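Local coordinates for protein D-ribulose-5-phosphate 3-epimerase, putative (Plasmodium falciparum, PDB 1TQX) that probably interconverts D-ribulose 5-phosphate and D-xylulose 5-phosphate as a metal-dependent epimerase built on a TIM barrel, at residues A[50-55]-A[77-82]; A[132-137]-A[165-170]; A[182-187]-A[210-215]; A[201-206]-A[215-220]. One frame throughout, in Å; residues are numbered along the deposited sequence.

Contact 1. Residues A[50-55]-A[77-82]; sequences FGPPVI and EKYVPL
Tyr79 and Leu82 reach Pro52 through the same first torsion: in each, CG stands opposite the carbonyl carbon and beside the backbone N (chi1 -64° in Tyr79, -51° in Leu82), which brings both side chains up to the proline ring. The pyrrolidine ring of Pro52 is the whole of the first partner's share, and it meets two different surfaces. Its CB and CG lie against the root of Leu82, with Pro52 CB 3.8 Å from Leu82 CB; the same Pro52 CB also comes within 3.7 Å of the carbonyl oxygen Leu82 O. Farther out, Leu82 CD1 leans on Pro52 CG at 4.1 Å. The Tyr79 side chain crosses the proline at about a right angle and brings its CD2 to 4.0 Å from Pro52 CG, which approaches the ring obliquely. No hydrogen bond crosses between 50-55 and 77-82.

In TIM-barrel terms, this contact ties the start of the helix after the second strand, 52-58, to the loop that follows strand 66-72, where 77-82 coils in helical conformation. Gly51 is the N-cap of helix 52-58, and its carbonyl oxygen accepts from Ile55 N at 3.1 Å. Pro52 therefore sits in the first turn, where a proline, having no N-H to give, costs no backbone hydrogen bond. On the barrel side, Ile55 rests on Leu37, Val39, Phe67 and Val69, while Tyr79 lies on Val39 and Leu71, and Leu82 O receives a weak hydrogen bond from Asn56 ND2.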
# COMPACT_ATOMS: atom_id res chain seq x y z
N PHE A 50 -1.41 -0.00 -14.83
CA PHE A 50 -2.65 0.66 -15.25
C PHE A 50 -2.75 2.00 -14.52
O PHE A 50 -2.12 2.18 -13.47
CB PHE A 50 -3.86 -0.23 -14.95
CG PHE A 50 -3.97 -0.66 -13.52
CD1 PHE A 50 -4.55 0.16 -12.56
CD2 PHE A 50 -3.47 -1.90 -13.12
CE1 PHE A 50 -4.64 -0.24 -11.23
CE2 PHE A 50 -3.55 -2.31 -11.79
CZ PHE A 50 -4.14 -1.48 -10.84
N GLY A 51 -3.52 2.93 -15.05
CA GLY A 51 -3.62 4.24 -14.43
C GLY A 51 -5.00 4.73 -14.05
O GLY A 51 -5.94 3.95 -13.98
N PRO A 52 -5.16 6.05 -13.80
CA PRO A 52 -6.42 6.67 -13.41
C PRO A 52 -7.65 6.26 -14.23
O PRO A 52 -8.71 6.02 -13.67
CB PRO A 52 -6.11 8.16 -13.52
CG PRO A 52 -4.70 8.21 -13.04
CD PRO A 52 -4.08 7.06 -13.83
N PRO A 53 -7.52 6.18 -15.57
CA PRO A 53 -8.69 5.79 -16.36
C PRO A 53 -9.27 4.44 -15.92
O PRO A 53 -10.49 4.26 -15.87
CB PRO A 53 -8.14 5.74 -17.78
CG PRO A 53 -7.10 6.81 -17.77
CD PRO A 53 -6.40 6.58 -16.45
N VAL A 54 -8.38 3.50 -15.61
CA VAL A 54 -8.82 2.18 -15.18
C VAL A 54 -9.39 2.24 -13.77
O VAL A 54 -10.46 1.68 -13.50
CB VAL A 54 -7.64 1.18 -15.21
CG1 VAL A 54 -8.11 -0.19 -14.73
CG2 VAL A 54 -7.09 1.08 -16.62
N ILE A 55 -8.69 2.91 -12.87
CA ILE A 55 -9.14 3.03 -11.48
C ILE A 55 -10.46 3.80 -11.36
O ILE A 55 -11.34 3.42 -10.58
CB ILE A 55 -8.05 3.73 -10.62
CG1 ILE A 55 -6.81 2.82 -10.55
CG2 ILE A 55 -8.61 4.04 -9.23
CD1 ILE A 55 -5.58 3.49 -9.94
N GLU A 77 2.54 14.10 -8.26
CA GLU A 77 1.66 15.26 -8.11
C GLU A 77 0.63 15.33 -9.25
O GLU A 77 -0.51 15.77 -9.06
CB GLU A 77 2.50 16.55 -8.07
CG GLU A 77 3.41 16.74 -9.30
CD GLU A 77 4.82 16.15 -9.13
OE1 GLU A 77 5.04 15.33 -8.21
OE2 GLU A 77 5.70 16.51 -9.93
N LYS A 78 1.02 14.87 -10.44
CA LYS A 78 0.12 14.90 -11.60
C LYS A 78 -1.07 13.96 -11.48
O LYS A 78 -2.08 14.14 -12.17
CB LYS A 78 0.88 14.52 -12.87
CG LYS A 78 1.97 15.48 -13.28
CD LYS A 78 2.63 15.01 -14.56
CE LYS A 78 3.73 15.97 -15.01
NZ LYS A 78 4.33 15.51 -16.29
N TYR A 79 -0.95 12.96 -10.62
CA TYR A 79 -2.02 11.98 -10.46
C TYR A 79 -3.11 12.37 -9.47
O TYR A 79 -4.21 11.82 -9.51
CB TYR A 79 -1.42 10.62 -10.06
CG TYR A 79 -0.52 10.00 -11.12
CD1 TYR A 79 0.74 10.54 -11.40
CD2 TYR A 79 -0.94 8.89 -11.85
CE1 TYR A 79 1.56 9.98 -12.38
CE2 TYR A 79 -0.12 8.32 -12.84
CZ TYR A 79 1.13 8.87 -13.10
OH TYR A 79 1.96 8.32 -14.05
N VAL A 80 -2.84 13.31 -8.57
CA VAL A 80 -3.83 13.70 -7.58
C VAL A 80 -5.18 14.17 -8.16
O VAL A 80 -6.24 13.68 -7.75
CB VAL A 80 -3.28 14.79 -6.63
CG1 VAL A 80 -4.33 15.15 -5.58
CG2 VAL A 80 -2.01 14.28 -5.94
N PRO A 81 -5.16 15.11 -9.11
CA PRO A 81 -6.45 15.56 -9.65
C PRO A 81 -7.17 14.49 -10.47
O PRO A 81 -8.37 14.61 -10.74
CB PRO A 81 -6.06 16.78 -10.49
CG PRO A 81 -4.68 16.45 -10.95
CD PRO A 81 -4.04 15.85 -9.71
N LEU A 82 -6.45 13.44 -10.85
CA LEU A 82 -7.02 12.36 -11.65
C LEU A 82 -7.60 11.22 -10.81
O LEU A 82 -8.21 10.29 -11.36
CB LEU A 82 -5.95 11.79 -12.59
CG LEU A 82 -5.18 12.79 -13.46
CD1 LEU A 82 -4.07 12.07 -14.22
CD2 LEU A 82 -6.14 13.47 -14.43

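Contact 2. Residues A[132-137]-A[165-170]; sequences PILDTN and SFLRKK
Leu167 and Leu134 touch through one methyl each, Leu167 CD2 to Leu134 CD1 at 3.6 Å, while three residues farther on Lys170 faces Asp135 across a water. Taken in order along 165-170, Ser165 OG first ties the helix to His193 ND1 by a hydrogen bond. Leu167 then supplies the apolar half of the contact. In both leucines CG stands beside the backbone N (chi1 -66° in Leu167, -63° in Leu134), and the two side chains cross at about a right angle, meeting only at their ends.

Both leucines also rest on Val142 of strand 141-145, and Leu167 reaches Val144 and Ile176 besides. This is the layering of a TIM barrel, in which neighbouring outer helices, here 131-134 and 161-170, close over strand 141-145 between them. Arg168, next in line, sends its guanidinium group to Leu174 O and Gly194 O.

At the outer end Lys170 is extended as far as CE, which lies 4.2 Å from Asp135 OD1, after which chi4 (64°) turns NZ aside. The charged groups do not meet: Lys170 NZ is 4.8 Å from Asp135 OD1. A water bridges them, accepting from Lys170 NZ at 2.9 Å and donating to Asp135 OD2 at 2.8 Å. Asp135 OD1 is instead engaged by the hydroxyl of Tyr171, so each carboxylate oxygen has its own partner.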
# COMPACT_ATOMS: atom_id res chain seq x y z
N PRO A 132 11.22 13.83 9.66
CA PRO A 132 10.74 15.21 9.49
C PRO A 132 9.33 15.28 8.91
O PRO A 132 8.51 16.09 9.34
CB PRO A 132 11.78 15.83 8.57
CG PRO A 132 13.04 15.09 8.93
CD PRO A 132 12.55 13.66 9.03
N ILE A 133 9.05 14.42 7.94
CA ILE A 133 7.73 14.41 7.31
C ILE A 133 6.68 13.82 8.23
O ILE A 133 5.59 14.38 8.39
CB ILE A 133 7.74 13.58 6.02
CG1 ILE A 133 8.84 14.08 5.08
CG2 ILE A 133 6.38 13.68 5.33
CD1 ILE A 133 9.12 13.16 3.91
N LEU A 134 7.01 12.68 8.84
CA LEU A 134 6.08 12.01 9.73
C LEU A 134 5.72 12.84 10.96
O LEU A 134 4.62 12.71 11.49
CB LEU A 134 6.67 10.66 10.17
CG LEU A 134 6.89 9.65 9.04
CD1 LEU A 134 7.46 8.35 9.60
CD2 LEU A 134 5.58 9.39 8.32
N ASP A 135 6.64 13.69 11.41
CA ASP A 135 6.37 14.51 12.58
C ASP A 135 5.30 15.58 12.34
O ASP A 135 4.74 16.12 13.30
CB ASP A 135 7.65 15.17 13.09
CG ASP A 135 8.56 14.19 13.82
OD1 ASP A 135 8.11 13.08 14.18
OD2 ASP A 135 9.74 14.53 14.06
N THR A 136 5.00 15.87 11.08
CA THR A 136 3.99 16.87 10.74
C THR A 136 2.57 16.34 10.90
O THR A 136 1.60 17.11 10.88
CB THR A 136 4.14 17.35 9.29
OG1 THR A 136 3.74 16.30 8.40
CG2 THR A 136 5.58 17.73 8.99
N ASN A 137 2.46 15.02 11.05
CA ASN A 137 1.16 14.36 11.21
C ASN A 137 0.31 14.35 9.93
O ASN A 137 -0.87 13.99 9.97
CB ASN A 137 0.36 15.01 12.34
CG ASN A 137 1.03 14.85 13.68
OD1 ASN A 137 1.29 13.73 14.12
ND2 ASN A 137 1.31 15.97 14.35
N SER A 165 9.59 -1.95 13.10
CA SER A 165 9.69 -1.75 14.55
C SER A 165 10.01 -0.30 14.90
O SER A 165 9.43 0.26 15.83
CB SER A 165 10.76 -2.67 15.15
OG SER A 165 10.34 -4.02 15.10
N PHE A 166 10.91 0.31 14.14
CA PHE A 166 11.28 1.71 14.36
C PHE A 166 10.05 2.61 14.31
O PHE A 166 9.82 3.42 15.20
CB PHE A 166 12.27 2.18 13.29
CG PHE A 166 12.56 3.65 13.34
CD1 PHE A 166 13.50 4.16 14.24
CD2 PHE A 166 11.88 4.54 12.51
CE1 PHE A 166 13.75 5.54 14.31
CE2 PHE A 166 12.13 5.91 12.57
CZ PHE A 166 13.07 6.41 13.47
N LEU A 167 9.25 2.47 13.25
CA LEU A 167 8.06 3.28 13.06
C LEU A 167 6.99 3.07 14.13
O LEU A 167 6.44 4.04 14.66
CB LEU A 167 7.46 3.01 11.67
CG LEU A 167 8.29 3.46 10.47
CD1 LEU A 167 7.75 2.84 9.19
CD2 LEU A 167 8.27 4.98 10.37
N ARG A 168 6.68 1.82 14.45
CA ARG A 168 5.66 1.55 15.46
C ARG A 168 6.05 2.09 16.83
O ARG A 168 5.21 2.60 17.57
CB ARG A 168 5.39 0.04 15.58
CG ARG A 168 4.36 -0.32 16.65
CD ARG A 168 3.04 0.41 16.40
NE ARG A 168 2.41 0.00 15.14
CZ ARG A 168 1.84 0.84 14.28
NH1 ARG A 168 1.83 2.14 14.54
NH2 ARG A 168 1.29 0.39 13.17
N LYS A 169 7.33 1.98 17.17
CA LYS A 169 7.81 2.45 18.46
C LYS A 169 7.74 3.97 18.59
O LYS A 169 7.38 4.50 19.65
CB LYS A 169 9.25 1.99 18.69
CG LYS A 169 9.80 2.31 20.08
CD LYS A 169 11.18 1.70 20.28
CE LYS A 169 11.71 1.93 21.69
NZ LYS A 169 11.82 3.37 22.03
N LYS A 170 8.05 4.67 17.50
CA LYS A 170 8.05 6.13 17.49
C LYS A 170 6.67 6.75 17.24
O LYS A 170 6.36 7.81 17.77
CB LYS A 170 9.04 6.64 16.44
CG LYS A 170 9.31 8.14 16.47
CD LYS A 170 10.44 8.50 15.52
CE LYS A 170 10.71 10.00 15.50
NZ LYS A 170 11.20 10.50 16.81
O HOH W 1 11.37 13.27 16.00

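Contact 3. Residues A[182-187]-A[210-215]; sequences LNIETT and PKYVID
Ile184, in the first turn of helix 184-193, packs on Tyr212 and Val213 of helix 210-223; these are the last two large outer helices of the TIM barrel, and they meet here at the protein surface. The longer branch of the isoleucine does the touching. Its terminal methyl, Ile184 CD1, lies 3.8 Å from Tyr212 CE2 and 4.1 Å from Tyr212 OH, so it sits by the phenol end of the ring, which it approaches obliquely with the two side chains crossed at about a right angle. One carbon back, Ile184 CG1 faces Val213 CG1 at 4.3 Å, a looser touch. The tyrosine ring gets there because its CG is turned opposite the backbone N (chi1 162°), which swings the ring out towards the isoleucine.

Around this apolar trio, neighbouring side chains fill in. Ile184 also leans on Thr216, one turn along the partner helix from Tyr212, and Val213 rests on Ala207 and Ile204, which links it to the short helix 202-205. Lys211 NZ links helix 210-223 to Leu30 O by a hydrogen bond and makes a long, weak ion pair with Asp215 OD2 of its own helix.

Ile184 is positioned in turn by the helix start that precedes it. Asn183 is the N-cap, and its backbone N donates to Thr186 OG1 at 2.8 Å. Its carbonyl oxygen takes two donors from one residue: Thr187 N at 2.9 Å, and Thr187 OG1 at 2.8 Å, the hydroxyl standing 45° out of the carbonyl plane.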
# COMPACT_ATOMS: atom_id res chain seq x y z
N LEU A 182 4.10 -10.96 1.00
CA LEU A 182 3.32 -11.25 2.19
C LEU A 182 2.47 -12.51 2.03
O LEU A 182 1.74 -12.66 1.04
CB LEU A 182 2.40 -10.07 2.56
CG LEU A 182 2.97 -8.97 3.45
CD1 LEU A 182 3.39 -9.57 4.80
CD2 LEU A 182 4.16 -8.31 2.77
N ASN A 183 2.58 -13.42 2.98
CA ASN A 183 1.79 -14.64 2.98
C ASN A 183 1.40 -14.88 4.44
O ASN A 183 1.66 -14.01 5.28
CB ASN A 183 2.58 -15.82 2.38
CG ASN A 183 3.92 -16.03 3.04
OD1 ASN A 183 4.88 -16.46 2.39
ND2 ASN A 183 4.00 -15.76 4.33
N ILE A 184 0.79 -16.00 4.77
CA ILE A 184 0.38 -16.22 6.16
C ILE A 184 1.52 -16.07 7.16
O ILE A 184 1.39 -15.37 8.17
CB ILE A 184 -0.31 -17.59 6.33
CG1 ILE A 184 -1.70 -17.55 5.68
CG2 ILE A 184 -0.44 -17.95 7.82
CD1 ILE A 184 -2.46 -18.87 5.71
N GLU A 185 2.66 -16.70 6.87
CA GLU A 185 3.80 -16.64 7.78
C GLU A 185 4.48 -15.27 7.88
O GLU A 185 4.83 -14.84 8.97
CB GLU A 185 4.84 -17.69 7.40
CG GLU A 185 5.95 -17.83 8.44
CD GLU A 185 6.99 -18.88 8.09
OE1 GLU A 185 7.87 -19.13 8.94
OE2 GLU A 185 6.93 -19.45 6.98
N THR A 186 4.67 -14.60 6.74
CA THR A 186 5.33 -13.29 6.78
C THR A 186 4.39 -12.19 7.27
O THR A 186 4.84 -11.11 7.64
CB THR A 186 5.95 -12.91 5.42
OG1 THR A 186 4.94 -12.88 4.40
CG2 THR A 186 7.03 -13.94 5.03
N THR A 187 3.09 -12.47 7.28
CA THR A 187 2.13 -11.50 7.79
C THR A 187 2.27 -11.52 9.31
O THR A 187 2.29 -10.48 9.97
CB THR A 187 0.68 -11.85 7.39
OG1 THR A 187 0.47 -11.57 6.00
CG2 THR A 187 -0.31 -11.03 8.21
N PRO A 210 -9.06 -18.40 -0.72
CA PRO A 210 -8.83 -16.96 -0.50
C PRO A 210 -9.34 -16.40 0.83
O PRO A 210 -8.61 -15.68 1.53
CB PRO A 210 -9.53 -16.31 -1.69
CG PRO A 210 -9.41 -17.35 -2.76
CD PRO A 210 -9.71 -18.63 -2.02
N LYS A 211 -10.58 -16.72 1.19
CA LYS A 211 -11.14 -16.21 2.43
C LYS A 211 -10.37 -16.72 3.64
O LYS A 211 -10.18 -15.99 4.61
CB LYS A 211 -12.62 -16.58 2.54
CG LYS A 211 -13.30 -15.91 3.73
CD LYS A 211 -14.81 -16.04 3.65
CE LYS A 211 -15.45 -15.45 4.91
NZ LYS A 211 -14.99 -14.07 5.17
N TYR A 212 -9.94 -17.98 3.58
CA TYR A 212 -9.17 -18.56 4.67
C TYR A 212 -7.89 -17.76 4.88
O TYR A 212 -7.54 -17.43 6.00
CB TYR A 212 -8.81 -20.02 4.36
CG TYR A 212 -7.67 -20.57 5.20
CD1 TYR A 212 -7.86 -20.86 6.55
CD2 TYR A 212 -6.41 -20.77 4.65
CE1 TYR A 212 -6.80 -21.34 7.34
CE2 TYR A 212 -5.35 -21.25 5.42
CZ TYR A 212 -5.55 -21.53 6.76
OH TYR A 212 -4.49 -21.98 7.52
N VAL A 213 -7.18 -17.48 3.79
CA VAL A 213 -5.93 -16.72 3.87
C VAL A 213 -6.17 -15.32 4.44
O VAL A 213 -5.44 -14.87 5.33
CB VAL A 213 -5.24 -16.61 2.50
CG1 VAL A 213 -4.01 -15.71 2.61
CG2 VAL A 213 -4.84 -18.00 2.00
N ILE A 214 -7.17 -14.63 3.91
CA ILE A 214 -7.50 -13.28 4.38
C ILE A 214 -7.84 -13.25 5.87
O ILE A 214 -7.29 -12.44 6.62
CB ILE A 214 -8.69 -12.70 3.57
CG1 ILE A 214 -8.25 -12.43 2.12
CG2 ILE A 214 -9.21 -11.41 4.22
CD1 ILE A 214 -9.37 -11.96 1.21
N ASP A 215 -8.73 -14.13 6.31
CA ASP A 215 -9.11 -14.17 7.73
C ASP A 215 -7.93 -14.53 8.62
O ASP A 215 -7.73 -13.93 9.69
CB ASP A 215 -10.25 -15.17 7.97
CG ASP A 215 -11.53 -14.79 7.25
OD1 ASP A 215 -11.68 -13.61 6.86
OD2 ASP A 215 -12.40 -15.67 7.07

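Contact 4. Residues A[201-206]-A[215-220]; sequences GTSIFN and DTMRVS. With SO4 (sulfate ion), chain C.
The short helix 202-205, which probably forms part of the phosphate site of this TIM barrel, is backed here by helix 210-223, with Met217 reaching Ser203 and Ile204. The backbones stand well apart, Ile204 CA lying 10.2 Å from Met217 CA. Met217 runs out extended beyond CG (chi2 177°, chi3 159°), which carries its sulfur and methyl across the gap. Its end touches two unlike neighbours: the methyl Met217 CE lies 3.4 Å from Ser203 OG, while the sulfur Met217 SD faces the methyl Ile204 CD1 at 4.3 Å. The serine oxygen is not left to the methyl alone, since Ser203 OG is hydrogen-bonded to Leu182 O, a bond that joins this short helix to the loop after the seventh strand. Beneath, Ile204 and Met217 both rest on Ile8 of strand 7-10, and Thr187 lies against Met217 from helix 184-193.

On the outer helix, Arg218 grips Asp215 through NH2 and Glu33 through NH1, a pair of salt bridges.

At the N-terminal end of 201-206 sits a sulfate ion, probably from the crystallisation liquor. Thr202 OG1 donates a hydrogen bond to sulfate O4 at 3.0 Å; the backbone bonds, Gly201 N to sulfate O1 at 2.8 Å and Thr202 N to sulfate O4 at 3.4 Å, are both weak. Gly153 N binds the same ion. Gly201, Thr202 and Gly153 are all predicted to bind substrate, so the sulfate probably marks the place of the sugar phosphate, as in many phosphate-binding TIM barrels, where the N-terminus of a short helix after the eighth strand meets the phosphate.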
# COMPACT_ATOMS: atom_id res chain seq x y z
N GLY A 201 -0.53 -10.10 -2.74
CA GLY A 201 -0.98 -10.36 -4.09
C GLY A 201 -1.10 -11.84 -4.38
O GLY A 201 -2.18 -12.42 -4.30
N THR A 202 0.03 -12.45 -4.73
CA THR A 202 0.07 -13.86 -5.05
C THR A 202 -0.58 -14.78 -4.02
O THR A 202 -1.37 -15.66 -4.38
CB THR A 202 1.53 -14.32 -5.24
OG1 THR A 202 2.18 -13.49 -6.21
CG2 THR A 202 1.57 -15.77 -5.71
N SER A 203 -0.26 -14.57 -2.75
CA SER A 203 -0.79 -15.42 -1.68
C SER A 203 -2.31 -15.43 -1.54
O SER A 203 -2.88 -16.35 -0.96
CB SER A 203 -0.15 -15.05 -0.34
OG SER A 203 -0.63 -13.81 0.16
N ILE A 204 -2.97 -14.39 -2.06
CA ILE A 204 -4.42 -14.33 -1.99
C ILE A 204 -5.06 -14.73 -3.32
O ILE A 204 -5.92 -15.61 -3.36
CB ILE A 204 -4.90 -12.91 -1.59
CG1 ILE A 204 -4.56 -12.65 -0.12
CG2 ILE A 204 -6.40 -12.77 -1.81
CD1 ILE A 204 -4.93 -11.26 0.38
N PHE A 205 -4.62 -14.12 -4.42
CA PHE A 205 -5.20 -14.44 -5.72
C PHE A 205 -4.86 -15.82 -6.28
O PHE A 205 -5.52 -16.29 -7.22
CB PHE A 205 -4.85 -13.35 -6.74
CG PHE A 205 -5.60 -12.06 -6.52
CD1 PHE A 205 -4.98 -10.98 -5.89
CD2 PHE A 205 -6.94 -11.95 -6.87
CE1 PHE A 205 -5.70 -9.80 -5.61
CE2 PHE A 205 -7.67 -10.78 -6.60
CZ PHE A 205 -7.05 -9.71 -5.96
N ASN A 206 -3.85 -16.48 -5.72
CA ASN A 206 -3.49 -17.82 -6.17
C ASN A 206 -3.76 -18.83 -5.06
O ASN A 206 -3.33 -19.97 -5.13
CB ASN A 206 -2.02 -17.88 -6.59
CG ASN A 206 -1.73 -17.03 -7.81
OD1 ASN A 206 -2.40 -17.15 -8.85
ND2 ASN A 206 -0.72 -16.16 -7.71
N ASP A 215 -8.73 -14.13 6.31
CA ASP A 215 -9.11 -14.17 7.73
C ASP A 215 -7.93 -14.53 8.62
O ASP A 215 -7.73 -13.93 9.69
CB ASP A 215 -10.25 -15.17 7.97
CG ASP A 215 -11.53 -14.79 7.25
OD1 ASP A 215 -11.68 -13.61 6.86
OD2 ASP A 215 -12.40 -15.67 7.07
N THR A 216 -7.15 -15.52 8.20
CA THR A 216 -6.00 -15.95 8.99
C THR A 216 -5.05 -14.78 9.17
O THR A 216 -4.54 -14.54 10.27
CB THR A 216 -5.25 -17.11 8.30
OG1 THR A 216 -6.10 -18.25 8.21
CG2 THR A 216 -3.99 -17.47 9.07
N MET A 217 -4.81 -14.04 8.09
CA MET A 217 -3.92 -12.89 8.14
C MET A 217 -4.45 -11.81 9.09
O MET A 217 -3.71 -11.27 9.90
CB MET A 217 -3.77 -12.27 6.74
CG MET A 217 -3.00 -13.10 5.71
SD MET A 217 -2.97 -12.26 4.09
CE MET A 217 -1.56 -13.05 3.30
N ARG A 218 -5.74 -11.50 8.98
CA ARG A 218 -6.31 -10.46 9.82
C ARG A 218 -6.22 -10.80 11.30
O ARG A 218 -5.82 -9.97 12.11
CB ARG A 218 -7.77 -10.19 9.43
CG ARG A 218 -8.40 -8.98 10.13
CD ARG A 218 -9.72 -8.62 9.46
NE ARG A 218 -10.48 -9.84 9.19
CZ ARG A 218 -11.00 -10.16 8.02
NH1 ARG A 218 -10.87 -9.36 6.97
NH2 ARG A 218 -11.64 -11.31 7.89
N VAL A 219 -6.59 -12.03 11.66
CA VAL A 219 -6.53 -12.44 13.06
C VAL A 219 -5.11 -12.31 13.60
O VAL A 219 -4.91 -11.83 14.72
CB VAL A 219 -7.02 -13.89 13.25
CG1 VAL A 219 -6.87 -14.31 14.72
CG2 VAL A 219 -8.48 -14.00 12.83
N SER A 220 -4.12 -12.72 12.81
CA SER A 220 -2.73 -12.65 13.24
C SER A 220 -2.29 -11.21 13.50
O SER A 220 -1.46 -10.96 14.37
CB SER A 220 -1.81 -13.29 12.20
OG SER A 220 -1.73 -12.51 11.02
S SO4 C . 3.29 -10.15 -3.90
O1 SO4 C . 2.14 -9.49 -3.25
O2 SO4 C . 4.38 -9.18 -4.08
O3 SO4 C . 3.77 -11.24 -3.04
O4 SO4 C . 2.87 -10.70 -5.21

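In the fold
Contacts 3 and 4 form one unit: their centres lie about 2 Å apart, they share Asp215, and their segments alternate along the chain, so that helix 210-223 packs against 182-187 and 201-206 alike. At their junction Met217 CE lies 3.7 Å from Thr187 OG1. Contacts 1 and 2 stand apart, their centres about 28 Å from each other and 27 to 29 Å from those of contacts 3 and 4, spread around the barrel. Contact 4 alone holds sulfate ligands. The zinc ion, bound by His36, Asp38, His70 and Asp179, is about 13 Å from the side chains of both Tyr79 in contact 1 and Ile204 in contact 4.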